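Local coordinates for protein peptidoglycan D,D-transpeptidase FtsI (Yersinia pestis, PDB 6SYN) that probably cross-links septal peptidoglycan as a class B penicillin-binding protein, a D,D-transpeptidase of the kind that beta-lactams inhibit, at residues A35-P40 / G79-L84; M239-I244 / L336-E341; L274-Y279 / K303-G308. All coordinates share one frame; numbering follows the deposited sequence.

Contact 1 (A35-P40 / G79-L84)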
# COMPACT_ATOMS: atom_id res chain seq x y z
N ALA A 35 -22.58 16.02 20.93
CA ALA A 35 -21.15 16.39 20.80
C ALA A 35 -20.91 17.72 21.51
O ALA A 35 -21.86 18.52 21.62
CB ALA A 35 -20.78 16.47 19.34
N VAL A 36 -19.68 17.94 21.97
CA VAL A 36 -19.25 19.18 22.67
C VAL A 36 -18.23 19.89 21.78
O VAL A 36 -17.19 19.29 21.46
CB VAL A 36 -18.69 18.90 24.08
CG1 VAL A 36 -18.19 20.17 24.75
CG2 VAL A 36 -19.72 18.20 24.96
N TRP A 37 -18.55 21.13 21.40
CA TRP A 37 -17.66 22.00 20.60
C TRP A 37 -17.54 23.35 21.31
O TRP A 37 -18.42 23.69 22.11
CB TRP A 37 -18.17 22.13 19.17
CG TRP A 37 -19.52 22.76 19.01
CD1 TRP A 37 -20.74 22.15 19.14
CD2 TRP A 37 -19.80 24.11 18.62
NE1 TRP A 37 -21.75 23.04 18.88
CE2 TRP A 37 -21.20 24.25 18.56
CE3 TRP A 37 -18.99 25.22 18.33
CZ2 TRP A 37 -21.81 25.46 18.22
CZ3 TRP A 37 -19.60 26.41 18.00
CH2 TRP A 37 -20.99 26.53 17.95
N ALA A 38 -16.42 24.04 21.08
CA ALA A 38 -16.16 25.40 21.57
C ALA A 38 -16.17 26.34 20.37
O ALA A 38 -15.72 25.92 19.29
CB ALA A 38 -14.85 25.45 22.32
N ASP A 39 -16.73 27.54 20.54
CA ASP A 39 -16.63 28.68 19.58
C ASP A 39 -15.42 29.50 20.01
O ASP A 39 -15.57 30.48 20.73
CB ASP A 39 -17.89 29.54 19.58
CG ASP A 39 -17.89 30.66 18.56
OD1 ASP A 39 -16.79 31.15 18.20
OD2 ASP A 39 -18.99 31.04 18.12
N PRO A 40 -14.18 29.14 19.60
CA PRO A 40 -13.00 29.71 20.22
C PRO A 40 -13.03 31.25 20.23
O PRO A 40 -12.73 31.80 21.26
CB PRO A 40 -11.83 29.15 19.40
CG PRO A 40 -12.39 27.90 18.76
CD PRO A 40 -13.85 28.23 18.49
N GLY A 79 -11.66 31.28 15.13
CA GLY A 79 -12.45 30.16 14.61
C GLY A 79 -13.84 30.12 15.22
O GLY A 79 -14.02 30.68 16.32
N ARG A 80 -14.78 29.47 14.53
CA ARG A 80 -16.22 29.42 14.92
C ARG A 80 -16.59 27.99 15.32
O ARG A 80 -17.77 27.78 15.67
CB ARG A 80 -17.12 29.91 13.78
CG ARG A 80 -16.41 30.77 12.73
CD ARG A 80 -17.24 31.88 12.09
NE ARG A 80 -18.25 31.42 11.14
CZ ARG A 80 -18.59 32.03 10.00
NH1 ARG A 80 -19.54 31.52 9.24
NH2 ARG A 80 -17.98 33.15 9.62
N PHE A 81 -15.65 27.04 15.26
CA PHE A 81 -15.89 25.61 15.61
C PHE A 81 -14.58 24.86 15.89
O PHE A 81 -13.71 24.79 15.00
CB PHE A 81 -16.65 24.89 14.50
CG PHE A 81 -17.17 23.55 14.95
CD1 PHE A 81 -16.34 22.44 14.98
CD2 PHE A 81 -18.47 23.41 15.40
CE1 PHE A 81 -16.81 21.22 15.42
CE2 PHE A 81 -18.94 22.19 15.85
CZ PHE A 81 -18.11 21.09 15.86
N VAL A 82 -14.49 24.26 17.09
CA VAL A 82 -13.48 23.21 17.44
C VAL A 82 -14.16 22.17 18.33
O VAL A 82 -14.72 22.57 19.38
CB VAL A 82 -12.24 23.81 18.12
CG1 VAL A 82 -11.58 24.87 17.24
CG2 VAL A 82 -12.54 24.37 19.50
N TYR A 83 -14.10 20.89 17.94
CA TYR A 83 -14.57 19.74 18.76
C TYR A 83 -13.74 19.66 20.05
O TYR A 83 -12.51 19.87 20.00
CB TYR A 83 -14.49 18.40 18.01
CG TYR A 83 -15.65 18.10 17.09
CD1 TYR A 83 -16.93 17.89 17.60
CD2 TYR A 83 -15.48 18.02 15.72
CE1 TYR A 83 -18.00 17.60 16.77
CE2 TYR A 83 -16.54 17.74 14.87
CZ TYR A 83 -17.81 17.53 15.40
OH TYR A 83 -18.85 17.27 14.56
N LEU A 84 -14.43 19.41 21.17
CA LEU A 84 -13.85 19.04 22.49
C LEU A 84 -14.17 17.56 22.78
O LEU A 84 -13.32 16.89 23.40
CB LEU A 84 -14.44 19.95 23.58
CG LEU A 84 -14.24 21.45 23.38
CD1 LEU A 84 -14.88 22.24 24.51
CD2 LEU A 84 -12.76 21.81 23.26
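Trp37 and Phe81 lie with nearly parallel planes, 18° apart, on the side of the sheet to which Trp37 and Tyr83 point, but they are well offset: the five-membered ring of Trp37 and the Phe81 ring, with centroids 4.6 Å apart, share little overlap. It is the CE2 corner of Phe81 that comes over the indole, near its rim. Trp37 CB in turn stands above the face of the Phe81 ring, 3.8 Å from its centroid, a CH-pi contact. Trp37 gets there because CG is tucked between its backbone N and carbonyl carbon (chi1 62°), which lays the indole back across Phe81. Tyr83 is turned across the pair: CE1 of Phe81 stands over the centre of its ring, while the edge of that phenol meets the methyl of Ala35.

On the reverse face the contacts are aliphatic. Ala38 CB rests 3.8 Å from Val82 CG2 and also meets Leu84 CD1, which reaches across to Val36 CG1. Farther along, Pro40 CG and Val82 CG1 approach tip to tip at 3.5 Å.

Between these two faces the backbones run antiparallel. Ala38 and Val82 form a hydrogen-bonded pair, Ala38 N to Val82 O at 2.8 Å and Val82 N to Ala38 O at 3.0 Å, and Leu84 N gives a third bond to Val36 O at 2.8 Å. Trp37 and Tyr83 form the non-hydrogen-bonded pair between these rungs.

The pairing belongs to the mixed sheet of the dimerisation-domain family region. Strand 26-38 also pairs with strand 104-113, whose His105 stacks on Trp37 and whose Arg107 makes a cation-pi contact with it. Helix 66-74 packs on the aliphatic face, Ile73 against Pro40 and Leu69 against Leu84. Just past the strand, Asp39 N-caps helix 40-45, OD1 accepting from Glu42 N.

Contact 2 (M239-I244 / L336-E341)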
# COMPACT_ATOMS: atom_id res chain seq x y z
N MET A 239 -1.17 11.34 6.06
CA MET A 239 -2.62 11.04 5.90
C MET A 239 -2.91 10.64 4.45
O MET A 239 -4.05 10.19 4.18
CB MET A 239 -3.45 12.26 6.28
CG MET A 239 -4.94 12.03 6.24
SD MET A 239 -5.80 13.13 7.39
CE MET A 239 -7.41 13.20 6.60
N ARG A 240 -1.94 10.83 3.56
CA ARG A 240 -1.99 10.39 2.14
C ARG A 240 -1.76 8.87 2.09
O ARG A 240 -0.94 8.36 2.88
CB ARG A 240 -0.97 11.14 1.28
CG ARG A 240 0.47 10.67 1.44
CD ARG A 240 1.45 11.46 0.58
NE ARG A 240 2.79 11.44 1.15
CZ ARG A 240 3.72 10.51 0.94
NH1 ARG A 240 4.89 10.61 1.55
NH2 ARG A 240 3.49 9.49 0.13
N ASN A 241 -2.49 8.20 1.21
CA ASN A 241 -2.43 6.74 0.97
C ASN A 241 -1.17 6.44 0.16
O ASN A 241 -1.22 6.59 -1.09
CB ASN A 241 -3.71 6.26 0.28
CG ASN A 241 -3.79 4.76 0.11
OD1 ASN A 241 -2.82 4.04 0.36
ND2 ASN A 241 -4.94 4.27 -0.33
N ARG A 242 -0.07 6.06 0.82
CA ARG A 242 1.25 5.85 0.18
C ARG A 242 1.15 4.82 -0.96
O ARG A 242 1.91 4.95 -1.92
CB ARG A 242 2.29 5.40 1.22
CG ARG A 242 2.74 6.51 2.16
CD ARG A 242 3.85 6.07 3.09
NE ARG A 242 4.49 7.18 3.80
CZ ARG A 242 5.72 7.64 3.57
NH1 ARG A 242 6.49 7.10 2.63
NH2 ARG A 242 6.19 8.64 4.29
N ALA A 243 0.22 3.86 -0.87
CA ALA A 243 0.03 2.77 -1.86
C ALA A 243 -0.33 3.33 -3.25
O ALA A 243 -0.02 2.64 -4.24
CB ALA A 243 -1.03 1.81 -1.38
N ILE A 244 -0.93 4.53 -3.31
CA ILE A 244 -1.31 5.20 -4.59
C ILE A 244 -0.52 6.51 -4.79
O ILE A 244 -0.63 7.06 -5.91
CB ILE A 244 -2.84 5.44 -4.67
CG1 ILE A 244 -3.41 6.19 -3.47
CG2 ILE A 244 -3.57 4.12 -4.91
CD1 ILE A 244 -4.75 6.85 -3.73
N LEU A 336 -8.69 4.02 -9.85
CA LEU A 336 -9.56 3.66 -8.69
C LEU A 336 -10.35 4.87 -8.20
O LEU A 336 -11.24 4.66 -7.36
CB LEU A 336 -8.70 3.08 -7.57
CG LEU A 336 -8.22 1.65 -7.80
CD1 LEU A 336 -7.40 1.17 -6.62
CD2 LEU A 336 -9.40 0.72 -8.06
N GLY A 337 -10.05 6.07 -8.70
CA GLY A 337 -10.80 7.31 -8.41
C GLY A 337 -10.40 7.93 -7.08
O GLY A 337 -11.08 8.88 -6.66
N LEU A 338 -9.34 7.43 -6.45
CA LEU A 338 -8.87 7.90 -5.12
C LEU A 338 -8.03 9.17 -5.31
O LEU A 338 -7.47 9.33 -6.42
CB LEU A 338 -8.07 6.79 -4.44
CG LEU A 338 -8.86 5.53 -4.11
CD1 LEU A 338 -7.94 4.42 -3.61
CD2 LEU A 338 -9.96 5.82 -3.09
N VAL A 339 -7.97 10.01 -4.28
CA VAL A 339 -7.35 11.37 -4.35
C VAL A 339 -5.83 11.24 -4.26
O VAL A 339 -5.35 10.54 -3.34
CB VAL A 339 -7.89 12.33 -3.27
CG1 VAL A 339 -7.77 11.76 -1.86
CG2 VAL A 339 -7.22 13.69 -3.35
N GLY A 340 -5.11 11.90 -5.18
CA GLY A 340 -3.64 11.86 -5.31
C GLY A 340 -3.16 10.59 -6.01
O GLY A 340 -1.93 10.35 -6.00
N GLU A 341 -4.06 9.81 -6.61
CA GLU A 341 -3.72 8.53 -7.26
C GLU A 341 -2.81 8.80 -8.47
O GLU A 341 -3.31 9.39 -9.44
CB GLU A 341 -4.98 7.78 -7.69
CG GLU A 341 -4.69 6.40 -8.25
CD GLU A 341 -5.93 5.54 -8.43
OE1 GLU A 341 -5.82 4.49 -9.10
OE2 GLU A 341 -6.99 5.92 -7.90
O HOH W 1 -4.06 10.17 -0.38
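Ile244 supplies the apolar part of this contact, placing its CD1 methyl against Leu338 CB, 3.4 Å away. The two side chains are roughly perpendicular, and Ile244 meets Glu341 in the same crosswise manner: Ile244 CD1 is 4.1 Å from Glu341 CB, and Ile244 CB is 4.1 Å from Glu341 CG. With CG1 set between its backbone N and carbonyl carbon (chi1 54°), Ile244 sends CD1 into the bend of the opposite loop, so that one buried side chain touches both ends of the type II turn Leu338-Glu341. Gly340, with a phi of 78°, takes the turn position that suits glycine.

No direct hydrogen bond joins the two segments. A water does so instead, accepting from Asn241 N at 3.0 Å and donating to Val339 O at 3.3 Å.

The other polar bonds are made within each segment or to its neighbours. Glu341, extended beyond CG, turns its carboxylate back on its own loop: Leu336 N meets OE1 on the syn side at 3.0 Å, and Leu338 N meets OE2 at 3.1 Å, nearly in line with the C-O bond. Thr334 adds a hydroxyl bond to OE1. These donors would be expected to favour the ionised acid. In the other segment Asn241 is the N-cap, its OD1 accepting from Ala243 N at 3.3 Å from well above the amide plane; Asn222 ND2 shares that oxygen.

A backbone bond between Ile244 and Ser342 ties the short helix 242-245 to the chain just past the turn. Met220 of strand 217-223, an outermost strand of the five-stranded transpeptidase sheet, packs on Asn241, Ala243 and Ile244. Leu371, at the start of helix 370-381, touches both Ile244 and Leu336.

Contact 3 (L274-Y279 / K303-G308). With CB9 ((2R,4S)-2-[(1R)-1-{[(2S)-2-carboxy-2-phenylacetyl]amino}-2-oxoethyl]-5,5-dimethyl-1,3-thiazolidine-4-carboxylic acid), chain D.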
# COMPACT_ATOMS: atom_id res chain seq x y z
N LEU A 274 24.09 -18.56 -18.46
CA LEU A 274 24.79 -17.29 -18.81
C LEU A 274 26.01 -17.10 -17.90
O LEU A 274 25.90 -17.40 -16.69
CB LEU A 274 23.81 -16.12 -18.68
CG LEU A 274 23.01 -15.78 -19.94
CD1 LEU A 274 22.18 -16.97 -20.39
CD2 LEU A 274 22.11 -14.58 -19.71
N ASN A 275 27.11 -16.61 -18.47
CA ASN A 275 28.29 -16.08 -17.73
C ASN A 275 27.81 -14.89 -16.89
O ASN A 275 27.31 -13.92 -17.50
CB ASN A 275 29.42 -15.70 -18.69
CG ASN A 275 30.65 -15.16 -17.98
OD1 ASN A 275 30.59 -14.12 -17.33
ND2 ASN A 275 31.77 -15.85 -18.12
N THR A 276 27.94 -14.96 -15.56
CA THR A 276 27.42 -13.94 -14.61
C THR A 276 28.58 -13.24 -13.90
O THR A 276 28.34 -12.60 -12.86
CB THR A 276 26.40 -14.57 -13.65
OG1 THR A 276 26.91 -15.84 -13.24
CG2 THR A 276 25.04 -14.74 -14.29
N LEU A 277 29.79 -13.30 -14.47
CA LEU A 277 31.00 -12.61 -13.95
C LEU A 277 30.86 -11.10 -14.15
O LEU A 277 30.12 -10.66 -15.03
CB LEU A 277 32.25 -13.15 -14.65
CG LEU A 277 32.59 -14.60 -14.32
CD1 LEU A 277 33.61 -15.16 -15.31
CD2 LEU A 277 33.11 -14.73 -12.90
N PRO A 278 31.56 -10.27 -13.35
CA PRO A 278 31.52 -8.82 -13.53
C PRO A 278 31.99 -8.44 -14.94
O PRO A 278 32.93 -9.05 -15.40
CB PRO A 278 32.50 -8.28 -12.48
CG PRO A 278 32.57 -9.38 -11.45
CD PRO A 278 32.43 -10.67 -12.24
N TYR A 279 31.32 -7.49 -15.59
CA TYR A 279 31.70 -6.95 -16.92
C TYR A 279 31.34 -5.46 -16.99
O TYR A 279 30.73 -4.93 -16.02
CB TYR A 279 31.08 -7.77 -18.05
CG TYR A 279 29.63 -7.48 -18.37
CD1 TYR A 279 28.63 -7.67 -17.43
CD2 TYR A 279 29.26 -7.06 -19.64
CE1 TYR A 279 27.30 -7.43 -17.74
CE2 TYR A 279 27.93 -6.81 -19.96
CZ TYR A 279 26.95 -7.00 -19.01
OH TYR A 279 25.64 -6.76 -19.32
N LYS A 303 19.07 -16.20 -7.48
CA LYS A 303 20.23 -15.49 -6.89
C LYS A 303 20.05 -13.97 -6.99
O LYS A 303 20.82 -13.24 -6.33
CB LYS A 303 21.52 -15.88 -7.61
CG LYS A 303 22.33 -16.97 -6.92
CD LYS A 303 21.46 -18.07 -6.39
CE LYS A 303 22.25 -19.27 -5.93
NZ LYS A 303 22.61 -19.14 -4.50
N SER A 304 19.07 -13.53 -7.78
CA SER A 304 18.88 -12.12 -8.20
C SER A 304 20.16 -11.61 -8.87
O SER A 304 20.85 -10.75 -8.29
CB SER A 304 18.44 -11.26 -7.05
OG SER A 304 17.61 -10.20 -7.52
N SER A 305 20.46 -12.13 -10.06
CA SER A 305 21.65 -11.76 -10.87
C SER A 305 21.36 -10.47 -11.66
O SER A 305 20.48 -10.49 -12.53
CB SER A 305 22.07 -12.88 -11.78
OG SER A 305 23.25 -12.55 -12.49
N ASN A 306 22.09 -9.40 -11.35
CA ASN A 306 22.05 -8.12 -12.10
C ASN A 306 22.75 -8.32 -13.46
O ASN A 306 22.19 -7.86 -14.47
CB ASN A 306 22.70 -6.96 -11.34
CG ASN A 306 21.87 -6.44 -10.18
OD1 ASN A 306 20.74 -6.87 -9.96
ND2 ASN A 306 22.41 -5.50 -9.44
N VAL A 307 23.91 -8.99 -13.47
CA VAL A 307 24.67 -9.31 -14.72
C VAL A 307 23.76 -10.14 -15.63
O VAL A 307 23.64 -9.79 -16.83
CB VAL A 307 25.99 -10.04 -14.42
CG1 VAL A 307 26.56 -10.70 -15.67
CG2 VAL A 307 27.03 -9.13 -13.79
N GLY A 308 23.17 -11.20 -15.06
CA GLY A 308 22.22 -12.12 -15.72
C GLY A 308 21.17 -11.38 -16.52
O GLY A 308 21.10 -11.61 -17.74
C CB9 D . 17.75 -5.87 -6.92
N CB9 D . 19.91 -5.01 -5.98
O CB9 D . 17.06 -5.26 -6.14
CA CB9 D . 19.26 -6.03 -6.82
CB CB9 D . 19.62 -7.49 -6.43
CAA CB9 D . 20.42 -9.47 -3.48
CAB CB9 D . 20.59 -7.11 -2.71
OAD CB9 D . 17.60 -8.36 -2.22
OAE CB9 D . 23.06 -1.50 -6.00
OAF CB9 D . 20.74 -3.93 -7.76
OAG CB9 D . 16.88 -9.28 -4.04
OAH CB9 D . 20.96 -1.45 -6.36
CAJ CB9 D . 22.50 -4.10 -1.49
CAK CB9 D . 23.29 -4.76 -2.40
CAL CB9 D . 21.51 -3.25 -1.92
CAM CB9 D . 23.08 -4.57 -3.76
CAN CB9 D . 21.29 -3.06 -3.28
NAP CB9 D . 18.59 -8.17 -5.64
SAQ CB9 D . 21.09 -7.58 -5.36
CAR CB9 D . 17.61 -8.54 -3.42
CAS CB9 D . 21.97 -2.02 -6.04
CAT CB9 D . 20.78 -4.17 -6.56
CAU CB9 D . 22.06 -3.75 -4.22
CAX CB9 D . 18.65 -7.75 -4.24
CAY CB9 D . 21.90 -3.52 -5.72
CAZ CB9 D . 20.14 -8.02 -3.84
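The chain leaving strand 273-275 passes the first turn of helix 306-314 most closely at Thr276 and Val307, whose CA atoms are 5.4 Å apart, with no hydrogen bond across. Val307 makes most of the contact. Its CG1, swung anti to the backbone N (chi1 164°), sits 3.5 Å from Thr276 CA and also reaches the Leu277 carbonyl and Tyr279 CE1, the last at 3.9 Å. The Tyr279 and Val307 side chains lie alongside, pointing opposite ways, and the phenol OH goes on to bond Ser310, just beyond Gly308. On the other flank Thr276 CG2 lies against Ser305 OG at 3.4 Å, while Thr276 OG1 turns to the Tyr292 carbonyl. Leu274 CD2 also approaches Gly308 O.

Ser305 is the N-cap, its OG accepting from Gly308 N at 2.9 Å; Asp288 holds the same hydroxyl and also takes Val307 N, fixing the start of the helix. Asn275 makes an Asx turn in the facing loop, with OD1 accepting from Leu277 N.

The residues flanking this N-cap turn away from the contact to the opened penicillin CB9. Its ring nitrogen NAP donates to Ser304 OG at 2.9 Å, and Asn306 ND2 donates to the side-chain amide oxygen OAF at 2.8 Å. Lys255 bonds both Ser304 OG and Asn306 OD1, and Lys439 also bonds the Ser304 hydroxyl. Ser304-Ser305-Asn306 is consistent with the SxN motif of penicillin-binding transpeptidases: the outer residues face the pocket, and the middle one caps the helix behind it.

Overall arrangement
The three contacts are strung along an elongated chain. Contact 1 belongs to the N-terminal dimerisation-domain family region, contacts 2 and 3 to the transpeptidase region. Contact 2 lies near the middle of the chain, its centre about 30 Å from that of contact 1 and about 37 Å from that of contact 3; contacts 1 and 3 lie on opposite sides of the chain's centre, about 64 Å apart between centres. None touches another: nearest atoms are about 13 Å apart for contacts 1 and 2, and about 22 Å for contacts 2 and 3. In sequence, contact 3 falls between the two halves of contact 2. Contact 3 alone holds residues of the CB9 pocket, Ser304 and Asn306.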